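Local coordinates for lectin (Cicer arietinum, PDB 3V6N), which agglutinates red blood cells, probably by binding sugars, and holds calcium and sodium ions along the axis of its four-bladed hemopexin-type beta-propeller, at residues G63-F68 / F78-C83; I22-V27 / F46-Y51; T57-Y62 / F82-D87. All blocks are in the same frame, centred on the assembly; numbering follows the deposited sequence.

In the fold
Interactions 1 and 3 both belong to the second blade and share Phe82 and Cys83. Interaction 1 lies nearest the centre of the chain and is largely buried; its backbone bonds hold the first two strands of the blade beside the calcium and sodium ions. Interaction 3, also buried, has no hydrogen bond across it and sets helix 58-62 against strand 82-87 through apolar side chains; interactions 1 and 3 both touch the second subunit. Interaction 2 lies further out in the first blade, only partly buried, and adds charge: a salt bridge and a cation-pi contact beside buried tyrosines. Arg48 of interaction 2 links it to interaction 3 through Gly60 O.

Interaction 1 of 3, residues G63-F68 / F78-C83; sequences GIDCSF and FYENFC. With CA (calcium ion), chain D; NA (sodium ion), chain G.
In the hairpin that opens the second propeller blade, the backbones of Asp65 and Cys66 meet Phe78 beside the central metals. Asp65 N gives Phe78 O a nearly straight bond of 3.0 Å, and Phe78 N returns a more bent one of 2.8 Å to Cys66 O. Asp65 also works through its side chain. With CG lodged between its own backbone N and carbonyl carbon (chi1 68°), the carboxylate reaches the turn that leads from strand 74-79 into strand 82-87, where OD2 accepts from Glu80 N at 2.8 Å on the syn side, somewhat out of the carboxylate plane. The other oxygen, OD1, shares water 1 with Glu80 O. This grip fixes the start of the type II' turn from Tyr79 to Phe82.

The carbonyls of Asp65 and Ser67 turn to the metals. Asp65 O binds the calcium ion at 2.4 Å; with Asn7, Asp121 and Asp174 that makes four carbonyls, one per blade, and waters 2 and 3 bind too. Ser67 O binds the sodium ion at 2.2 Å with those of Ala9, Ala123 and Ala176. Cys66 SG sits obliquely 4.7 Å from the centroid of the Phe78 ring, while CE2 of Phe68 meets CE2 of Phe78 at 3.7 Å. Ser67 touches Ala8 and Phe10 of strand 6-11, and Cys66 and Phe68 touch Ala123 of strand 122-125, so strand 66-69 lies between its neighbours from the flanking blades.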
loop_
_atom_site.group_PDB
_atom_site.type_symbol
_atom_site.label_atom_id
_atom_site.label_comp_id
_atom_site.label_asym_id
_atom_site.label_seq_id
_atom_site.Cartn_x
_atom_site.Cartn_y
_atom_site.Cartn_z
ATOM N N GLY A 63 -8.583 -5.895 -1.363
ATOM C CA GLY A 63 -8.962 -6.450 -2.659
ATOM C C GLY A 63 -8.357 -5.736 -3.858
ATOM O O GLY A 63 -7.401 -4.948 -3.736
ATOM N N ILE A 64 -8.936 -5.999 -5.022
ATOM C CA ILE A 64 -8.376 -5.561 -6.299
ATOM C C ILE A 64 -9.419 -4.751 -7.067
ATOM O O ILE A 64 -10.567 -5.212 -7.230
ATOM C CB ILE A 64 -7.889 -6.792 -7.098
ATOM C CG1 ILE A 64 -6.664 -7.396 -6.382
ATOM C CG2 ILE A 64 -7.577 -6.439 -8.553
ATOM C CD1 ILE A 64 -6.331 -8.831 -6.747
ATOM N N ASP A 65 -9.026 -3.561 -7.536
ATOM C CA ASP A 65 -9.992 -2.651 -8.179
ATOM C C ASP A 65 -9.794 -2.438 -9.699
ATOM O O ASP A 65 -10.607 -1.764 -10.359
ATOM C CB ASP A 65 -10.123 -1.321 -7.401
ATOM C CG ASP A 65 -8.866 -0.465 -7.471
ATOM O OD1 ASP A 65 -7.991 -0.753 -8.325
ATOM O OD2 ASP A 65 -8.752 0.503 -6.672
ATOM N N CYS A 66 -8.721 -3.023 -10.238
ATOM C CA CYS A 66 -8.479 -3.075 -11.669
ATOM C C CYS A 66 -7.476 -4.190 -11.948
ATOM O O CYS A 66 -6.594 -4.459 -11.122
ATOM C CB CYS A 66 -7.916 -1.736 -12.185
ATOM S SG CYS A 66 -7.616 -1.641 -13.978
ATOM N N SER A 67 -7.586 -4.829 -13.108
ATOM C CA SER A 67 -6.511 -5.741 -13.555
ATOM C C SER A 67 -6.596 -6.145 -14.998
ATOM O O SER A 67 -7.629 -5.923 -15.668
ATOM C CB SER A 67 -6.392 -6.976 -12.675
ATOM O OG SER A 67 -7.609 -7.635 -12.562
ATOM N N PHE A 68 -5.491 -6.697 -15.488
ATOM C CA PHE A 68 -5.430 -7.235 -16.846
ATOM C C PHE A 68 -4.403 -8.336 -16.983
ATOM O O PHE A 68 -3.329 -8.263 -16.412
ATOM C CB PHE A 68 -5.193 -6.146 -17.922
ATOM C CG PHE A 68 -3.957 -5.281 -17.717
ATOM C CD1 PHE A 68 -2.749 -5.609 -18.316
ATOM C CD2 PHE A 68 -4.035 -4.064 -17.017
ATOM C CE1 PHE A 68 -1.628 -4.792 -18.166
ATOM C CE2 PHE A 68 -2.924 -3.238 -16.871
ATOM C CZ PHE A 68 -1.717 -3.601 -17.445
ATOM N N PHE A 78 -4.343 -3.952 -9.470
ATOM C CA PHE A 78 -4.264 -2.606 -8.906
ATOM C C PHE A 78 -5.110 -2.487 -7.652
ATOM O O PHE A 78 -6.086 -3.207 -7.496
ATOM C CB PHE A 78 -4.769 -1.557 -9.902
ATOM C CG PHE A 78 -3.971 -1.477 -11.173
ATOM C CD1 PHE A 78 -3.119 -0.415 -11.398
ATOM C CD2 PHE A 78 -4.071 -2.472 -12.144
ATOM C CE1 PHE A 78 -2.393 -0.334 -12.577
ATOM C CE2 PHE A 78 -3.353 -2.400 -13.325
ATOM C CZ PHE A 78 -2.514 -1.327 -13.542
ATOM N N TYR A 79 -4.712 -1.572 -6.768
ATOM C CA TYR A 79 -5.582 -1.071 -5.713
ATOM C C TYR A 79 -5.267 0.411 -5.475
ATOM O O TYR A 79 -4.122 0.770 -5.123
ATOM C CB TYR A 79 -5.453 -1.863 -4.409
ATOM C CG TYR A 79 -6.294 -1.220 -3.315
ATOM C CD1 TYR A 79 -7.685 -1.319 -3.346
ATOM C CD2 TYR A 79 -5.706 -0.476 -2.288
ATOM C CE1 TYR A 79 -8.466 -0.719 -2.383
ATOM C CE2 TYR A 79 -6.486 0.125 -1.306
ATOM C CZ TYR A 79 -7.863 -0.006 -1.357
ATOM O OH TYR A 79 -8.666 0.593 -0.403
ATOM N N GLU A 80 -6.270 1.259 -5.688
ATOM C CA GLU A 80 -6.074 2.708 -5.678
ATOM C C GLU A 80 -4.819 3.088 -6.474
ATOM O O GLU A 80 -4.672 2.682 -7.637
ATOM C CB GLU A 80 -6.028 3.241 -4.237
ATOM C CG GLU A 80 -7.377 3.190 -3.519
ATOM C CD GLU A 80 -7.319 3.660 -2.063
ATOM O OE1 GLU A 80 -6.244 4.076 -1.590
ATOM O OE2 GLU A 80 -8.367 3.621 -1.384
ATOM N N ASN A 81 -3.887 3.809 -5.859
ATOM C CA ASN A 81 -2.693 4.236 -6.602
ATOM C C ASN A 81 -1.516 3.235 -6.694
ATOM O O ASN A 81 -0.458 3.575 -7.200
ATOM C CB ASN A 81 -2.270 5.668 -6.210
ATOM C CG ASN A 81 -1.373 5.728 -4.993
ATOM O OD1 ASN A 81 -1.102 6.811 -4.456
ATOM N ND2 ASN A 81 -0.856 4.593 -4.587
ATOM N N PHE A 82 -1.729 2.000 -6.243
ATOM C CA PHE A 82 -0.681 0.969 -6.236
ATOM C C PHE A 82 -0.982 -0.164 -7.208
ATOM O O PHE A 82 -2.134 -0.471 -7.462
ATOM C CB PHE A 82 -0.495 0.396 -4.824
ATOM C CG PHE A 82 -0.042 1.416 -3.819
ATOM C CD1 PHE A 82 -0.966 2.104 -3.039
ATOM C CD2 PHE A 82 1.309 1.720 -3.680
ATOM C CE1 PHE A 82 -0.547 3.062 -2.120
ATOM C CE2 PHE A 82 1.725 2.670 -2.767
ATOM C CZ PHE A 82 0.792 3.345 -1.989
ATOM N N CYS A 83 0.069 -0.782 -7.743
ATOM C CA CYS A 83 -0.084 -1.927 -8.616
ATOM C C CYS A 83 1.017 -2.968 -8.400
ATOM O O CYS A 83 2.043 -2.688 -7.775
ATOM C CB CYS A 83 -0.120 -1.485 -10.085
ATOM S SG CYS A 83 1.335 -0.580 -10.618
HETATM CA CA CA D . -12.786 -1.033 -10.932
HETATM NA NA NA G . -9.671 -6.225 -16.468
HETATM O O HOH W 1 -6.563 1.505 -9.363
HETATM O O HOH W 2 -14.248 0.814 -10.710
HETATM O O HOH W 3 -11.370 0.757 -9.841
#

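Interaction 2 of 3, residues I22-V27 / F46-Y51; sequences INDKYV and FVRDGY
Tyr26, Phe46 and Asp24 bury most of the surface here. The Tyr26 ring points at the short helix 47-50: its edge meets Phe46 O in plane, and OH comes within 3.2 Å of Gly50 CA, where a glycine leaves space for the hydroxyl. Over one face of the same ring sits CE2 of Tyr51, 3.6 Å from Tyr26 CZ and displaced toward the rim; the two ring planes make 50°, an oblique pairing.

Phe46 is held on three sides. The side chain of Lys25, extended beyond CG, lays CE against one face, and its NZ stands 4.7 Å from the centroid of the Phe46 ring as a cation-pi contact. Arg48 NH1 lies over the opposite face. The carboxylate of Asp24 runs alongside the ring and meets its edge, their planes 81° apart.

In the first propeller blade, the contact ties the turn Ile22-Lys25 and the start of strand 25-30 to the helix that follows the last strand, whose final part is 43-46; Phe46 is the N-cap residue of that helix. Lys25 and Phe46 form a non-hydrogen-bonded antiparallel pair, and just past it Val47 N donates to Asp24 O at 3.0 Å, almost straight. Water 4 also donates to Asp24 O and accepts from Arg48 N, so it bridges this carbonyl to the first helical turn.

Asp24 OD2 adds a salt bridge to Arg48 NH2, its hydrogen bond weak at 3.3 Å. Arg48 bends at chi3 (68°), and its NE donates to Gly60 O in the next helix.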
loop_
_atom_site.group_PDB
_atom_site.type_symbol
_atom_site.label_atom_id
_atom_site.label_comp_id
_atom_site.label_asym_id
_atom_site.label_seq_id
_atom_site.Cartn_x
_atom_site.Cartn_y
_atom_site.Cartn_z
ATOM N N ILE A 22 -14.694 -8.920 -6.368
ATOM C CA ILE A 22 -15.824 -8.219 -5.790
ATOM C C ILE A 22 -15.429 -7.915 -4.356
ATOM O O ILE A 22 -15.083 -8.830 -3.605
ATOM C CB ILE A 22 -17.093 -9.099 -5.798
ATOM C CG1 ILE A 22 -17.414 -9.569 -7.226
ATOM C CG2 ILE A 22 -18.263 -8.348 -5.168
ATOM C CD1 ILE A 22 -17.944 -10.985 -7.280
ATOM N N ASN A 23 -15.474 -6.632 -3.993
ATOM C CA ASN A 23 -14.989 -6.149 -2.702
ATOM C C ASN A 23 -13.577 -6.699 -2.427
ATOM O O ASN A 23 -12.663 -6.490 -3.227
ATOM C CB ASN A 23 -15.984 -6.504 -1.574
ATOM C CG ASN A 23 -17.382 -5.931 -1.811
ATOM O OD1 ASN A 23 -17.544 -4.884 -2.430
ATOM N ND2 ASN A 23 -18.391 -6.610 -1.300
ATOM N N ASP A 24 -13.413 -7.431 -1.326
ATOM C CA ASP A 24 -12.144 -8.054 -0.990
ATOM C C ASP A 24 -12.140 -9.564 -1.308
ATOM O O ASP A 24 -11.325 -10.325 -0.785
ATOM C CB ASP A 24 -11.776 -7.775 0.477
ATOM C CG ASP A 24 -12.835 -8.271 1.468
ATOM O OD1 ASP A 24 -13.982 -8.560 1.073
ATOM O OD2 ASP A 24 -12.508 -8.374 2.660
ATOM N N LYS A 25 -13.051 -9.969 -2.182
ATOM C CA LYS A 25 -13.224 -11.362 -2.542
ATOM C C LYS A 25 -13.051 -11.574 -4.048
ATOM O O LYS A 25 -12.941 -10.605 -4.833
ATOM C CB LYS A 25 -14.614 -11.862 -2.108
ATOM C CG LYS A 25 -14.815 -11.946 -0.590
ATOM C CD LYS A 25 -16.125 -12.664 -0.277
ATOM C CE LYS A 25 -16.350 -12.879 1.219
ATOM N NZ LYS A 25 -17.262 -14.045 1.435
ATOM N N TYR A 26 -13.036 -12.843 -4.444
ATOM C CA TYR A 26 -13.055 -13.202 -5.848
ATOM C C TYR A 26 -13.773 -14.519 -6.138
ATOM O O TYR A 26 -13.981 -15.352 -5.235
ATOM C CB TYR A 26 -11.635 -13.256 -6.413
ATOM C CG TYR A 26 -10.843 -14.491 -6.052
ATOM C CD1 TYR A 26 -10.309 -14.659 -4.768
ATOM C CD2 TYR A 26 -10.594 -15.473 -6.997
ATOM C CE1 TYR A 26 -9.565 -15.780 -4.438
ATOM C CE2 TYR A 26 -9.848 -16.607 -6.676
ATOM C CZ TYR A 26 -9.343 -16.752 -5.397
ATOM O OH TYR A 26 -8.591 -17.859 -5.078
ATOM N N VAL A 27 -14.109 -14.675 -7.416
ATOM C CA VAL A 27 -14.627 -15.901 -8.003
ATOM C C VAL A 27 -13.826 -16.252 -9.268
ATOM O O VAL A 27 -13.421 -15.369 -10.049
ATOM C CB VAL A 27 -16.133 -15.727 -8.343
ATOM C CG1 VAL A 27 -16.634 -16.771 -9.321
ATOM C CG2 VAL A 27 -16.968 -15.771 -7.065
ATOM N N PHE A 46 -12.101 -15.053 -0.069
ATOM C CA PHE A 46 -11.281 -13.866 0.185
ATOM C C PHE A 46 -10.011 -13.917 -0.656
ATOM O O PHE A 46 -9.416 -14.988 -0.803
ATOM C CB PHE A 46 -10.908 -13.757 1.660
ATOM C CG PHE A 46 -12.044 -13.342 2.534
ATOM C CD1 PHE A 46 -12.515 -12.033 2.504
ATOM C CD2 PHE A 46 -12.655 -14.262 3.381
ATOM C CE1 PHE A 46 -13.568 -11.635 3.313
ATOM C CE2 PHE A 46 -13.716 -13.879 4.194
ATOM C CZ PHE A 46 -14.174 -12.560 4.163
ATOM N N VAL A 47 -9.605 -12.779 -1.215
ATOM C CA VAL A 47 -8.329 -12.707 -1.936
ATOM C C VAL A 47 -7.183 -13.260 -1.071
ATOM O O VAL A 47 -6.377 -14.053 -1.544
ATOM C CB VAL A 47 -7.986 -11.271 -2.412
ATOM C CG1 VAL A 47 -6.553 -11.221 -2.935
ATOM C CG2 VAL A 47 -8.975 -10.783 -3.485
ATOM N N ARG A 48 -7.137 -12.839 0.191
ATOM C CA ARG A 48 -6.094 -13.240 1.137
ATOM C C ARG A 48 -6.030 -14.747 1.400
ATOM O O ARG A 48 -4.971 -15.264 1.766
ATOM C CB ARG A 48 -6.245 -12.481 2.465
ATOM C CG ARG A 48 -7.275 -13.052 3.434
ATOM C CD ARG A 48 -7.429 -12.180 4.683
ATOM N NE ARG A 48 -8.044 -10.903 4.311
ATOM C CZ ARG A 48 -9.314 -10.565 4.534
ATOM N NH1 ARG A 48 -10.129 -11.394 5.180
ATOM N NH2 ARG A 48 -9.763 -9.375 4.121
ATOM N N ASP A 49 -7.149 -15.447 1.230
ATOM C CA ASP A 49 -7.163 -16.897 1.455
ATOM C C ASP A 49 -6.843 -17.654 0.184
ATOM O O ASP A 49 -6.173 -18.680 0.238
ATOM C CB ASP A 49 -8.508 -17.362 2.005
ATOM C CG ASP A 49 -8.824 -16.751 3.355
ATOM O OD1 ASP A 49 -7.890 -16.560 4.151
ATOM O OD2 ASP A 49 -10.001 -16.441 3.618
ATOM N N GLY A 50 -7.312 -17.142 -0.957
ATOM C CA GLY A 50 -7.124 -17.827 -2.224
ATOM C C GLY A 50 -5.733 -17.625 -2.796
ATOM O O GLY A 50 -5.175 -18.530 -3.400
ATOM N N TYR A 51 -5.184 -16.428 -2.605
ATOM C CA TYR A 51 -3.835 -16.089 -3.052
ATOM C C TYR A 51 -2.916 -15.854 -1.860
ATOM O O TYR A 51 -2.834 -14.734 -1.336
ATOM C CB TYR A 51 -3.866 -14.822 -3.899
ATOM C CG TYR A 51 -4.515 -14.989 -5.234
ATOM C CD1 TYR A 51 -3.761 -15.337 -6.343
ATOM C CD2 TYR A 51 -5.894 -14.796 -5.392
ATOM C CE1 TYR A 51 -4.352 -15.493 -7.578
ATOM C CE2 TYR A 51 -6.500 -14.955 -6.623
ATOM C CZ TYR A 51 -5.723 -15.300 -7.713
ATOM O OH TYR A 51 -6.305 -15.451 -8.951
HETATM O O HOH W 4 -8.950 -10.624 0.934
#

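Interaction 3 of 3, residues T57-Y62 / F82-D87; sequences TIFGTY and FCARID
Thr57 OG1 is gripped twice at the head of helix 58-62: it donates to Leu54 O and accepts a weak capping bond, 3.3 Å long, from the backbone N of Phe59, whose ring packs on Ala84 of strand 82-87. Thr57 is thus the N-cap residue, and the helix it starts sends its first two side chains toward strand 82-87. Further backbone bonds, Thr61 N to Thr57 O and Tyr62 N to Ile58 O, hold the short helix.

No hydrogen bond crosses the contact; the side chains that meet are apolar. Ile58 places CG1 between its backbone N and carbonyl carbon (chi1 61°), and from there the chain runs out to CD1, which touches Phe82 CB at 3.6 Å. CD1 also lies near CG and CD1 of the Phe82 ring, and the two side chains cross at about a right angle. Phe59 works one residue on. The far end of its ring reaches the strand, CE2 standing 3.9 Å from Ala84 CB and CZ 4.0 Å from the Cys83 carbonyl carbon, while Ile58 CG1 lies over the centre of one ring face. The small alanine lets that ring come close to the strand backbone.

In the propeller this helix lies in the connection from the first blade to the second, whose third strand is 82-87; helix and strand axes pass 10.8 Å apart at 114°. Phe59 also touches Ile77 and Tyr79 of the adjacent strand 74-79. The dimer partner closes in as well: Phe82 meets Ile58 of the second subunit, and Ile58 meets Phe82 of that subunit. Tyr62 OH is hydrogen-bonded to Asp106 OD2 and Lys103 N of the second subunit.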
loop_
_atom_site.group_PDB
_atom_site.type_symbol
_atom_site.label_atom_id
_atom_site.label_comp_id
_atom_site.label_asym_id
_atom_site.label_seq_id
_atom_site.Cartn_x
_atom_site.Cartn_y
_atom_site.Cartn_z
ATOM N N THR A 57 -0.714 -8.165 2.183
ATOM C CA THR A 57 -0.488 -6.996 1.328
ATOM C C THR A 57 -1.769 -6.160 1.318
ATOM O O THR A 57 -2.817 -6.609 1.799
ATOM C CB THR A 57 -0.088 -7.355 -0.145
ATOM O OG1 THR A 57 -1.194 -7.954 -0.830
ATOM C CG2 THR A 57 1.143 -8.289 -0.221
ATOM N N ILE A 58 -1.691 -4.945 0.774
ATOM C CA ILE A 58 -2.890 -4.106 0.621
ATOM C C ILE A 58 -3.961 -4.769 -0.249
ATOM O O ILE A 58 -5.149 -4.523 -0.072
ATOM C CB ILE A 58 -2.540 -2.722 0.044
ATOM C CG1 ILE A 58 -1.921 -2.881 -1.351
ATOM C CG2 ILE A 58 -1.664 -1.967 1.048
ATOM C CD1 ILE A 58 -1.310 -1.637 -1.951
ATOM N N PHE A 59 -3.532 -5.610 -1.186
ATOM C CA PHE A 59 -4.469 -6.386 -2.017
ATOM C C PHE A 59 -5.237 -7.397 -1.168
ATOM O O PHE A 59 -6.444 -7.539 -1.320
ATOM C CB PHE A 59 -3.736 -7.057 -3.179
ATOM C CG PHE A 59 -2.858 -6.117 -3.941
ATOM C CD1 PHE A 59 -3.409 -5.165 -4.796
ATOM C CD2 PHE A 59 -1.481 -6.154 -3.792
ATOM C CE1 PHE A 59 -2.604 -4.288 -5.497
ATOM C CE2 PHE A 59 -0.670 -5.266 -4.497
ATOM C CZ PHE A 59 -1.231 -4.334 -5.349
ATOM N N GLY A 60 -4.532 -8.061 -0.247
ATOM C CA GLY A 60 -5.148 -9.057 0.637
ATOM C C GLY A 60 -6.106 -8.385 1.602
ATOM O O GLY A 60 -7.153 -8.925 1.912
ATOM N N THR A 61 -5.744 -7.200 2.086
ATOM C CA THR A 61 -6.614 -6.453 2.981
ATOM C C THR A 61 -7.848 -5.887 2.246
ATOM O O THR A 61 -8.960 -6.125 2.682
ATOM C CB THR A 61 -5.855 -5.324 3.698
ATOM O OG1 THR A 61 -4.721 -5.875 4.380
ATOM C CG2 THR A 61 -6.768 -4.610 4.723
ATOM N N TYR A 62 -7.643 -5.155 1.143
ATOM C CA TYR A 62 -8.732 -4.361 0.525
ATOM C C TYR A 62 -9.246 -4.878 -0.814
ATOM O O TYR A 62 -10.243 -4.354 -1.333
ATOM C CB TYR A 62 -8.352 -2.878 0.415
ATOM C CG TYR A 62 -8.089 -2.256 1.766
ATOM C CD1 TYR A 62 -9.144 -1.978 2.630
ATOM C CD2 TYR A 62 -6.789 -1.969 2.189
ATOM C CE1 TYR A 62 -8.923 -1.444 3.884
ATOM C CE2 TYR A 62 -6.550 -1.398 3.435
ATOM C CZ TYR A 62 -7.621 -1.151 4.286
ATOM O OH TYR A 62 -7.413 -0.602 5.536
ATOM N N PHE A 82 -1.729 2.000 -6.243
ATOM C CA PHE A 82 -0.681 0.969 -6.236
ATOM C C PHE A 82 -0.982 -0.164 -7.208
ATOM O O PHE A 82 -2.134 -0.471 -7.462
ATOM C CB PHE A 82 -0.495 0.396 -4.824
ATOM C CG PHE A 82 -0.042 1.416 -3.819
ATOM C CD1 PHE A 82 -0.966 2.104 -3.039
ATOM C CD2 PHE A 82 1.309 1.720 -3.680
ATOM C CE1 PHE A 82 -0.547 3.062 -2.120
ATOM C CE2 PHE A 82 1.725 2.670 -2.767
ATOM C CZ PHE A 82 0.792 3.345 -1.989
ATOM N N CYS A 83 0.069 -0.782 -7.743
ATOM C CA CYS A 83 -0.084 -1.927 -8.616
ATOM C C CYS A 83 1.017 -2.968 -8.400
ATOM O O CYS A 83 2.043 -2.688 -7.775
ATOM C CB CYS A 83 -0.120 -1.485 -10.085
ATOM S SG CYS A 83 1.335 -0.580 -10.618
ATOM N N ALA A 84 0.785 -4.169 -8.905
ATOM C CA ALA A 84 1.783 -5.232 -8.831
ATOM C C ALA A 84 1.651 -6.146 -10.042
ATOM O O ALA A 84 0.565 -6.255 -10.627
ATOM C CB ALA A 84 1.634 -6.031 -7.528
ATOM N N ARG A 85 2.755 -6.776 -10.429
ATOM C CA ARG A 85 2.713 -7.833 -11.441
ATOM C C ARG A 85 2.747 -9.187 -10.733
ATOM O O ARG A 85 3.667 -9.462 -9.956
ATOM C CB ARG A 85 3.886 -7.707 -12.417
ATOM C CG ARG A 85 3.739 -8.615 -13.630
ATOM C CD ARG A 85 5.086 -9.116 -14.121
ATOM N NE ARG A 85 5.941 -8.103 -14.747
ATOM C CZ ARG A 85 5.951 -7.770 -16.049
ATOM N NH1 ARG A 85 5.104 -8.332 -16.918
ATOM N NH2 ARG A 85 6.815 -6.847 -16.494
ATOM N N ILE A 86 1.739 -10.021 -10.961
ATOM C CA ILE A 86 1.709 -11.320 -10.287
ATOM C C ILE A 86 1.712 -12.528 -11.238
ATOM O O ILE A 86 1.274 -12.438 -12.385
ATOM C CB ILE A 86 0.516 -11.476 -9.307
ATOM C CG1 ILE A 86 -0.837 -11.337 -10.045
ATOM C CG2 ILE A 86 0.650 -10.538 -8.111
ATOM C CD1 ILE A 86 -2.005 -11.932 -9.275
ATOM N N ASP A 87 2.228 -13.652 -10.734
ATOM C CA ASP A 87 2.027 -14.938 -11.367
ATOM C C ASP A 87 0.815 -15.540 -10.669
ATOM O O ASP A 87 0.902 -15.899 -9.506
ATOM C CB ASP A 87 3.265 -15.817 -11.180
ATOM C CG ASP A 87 3.102 -17.235 -11.770
ATOM O OD1 ASP A 87 1.972 -17.697 -12.046
ATOM O OD2 ASP A 87 4.134 -17.911 -11.910
#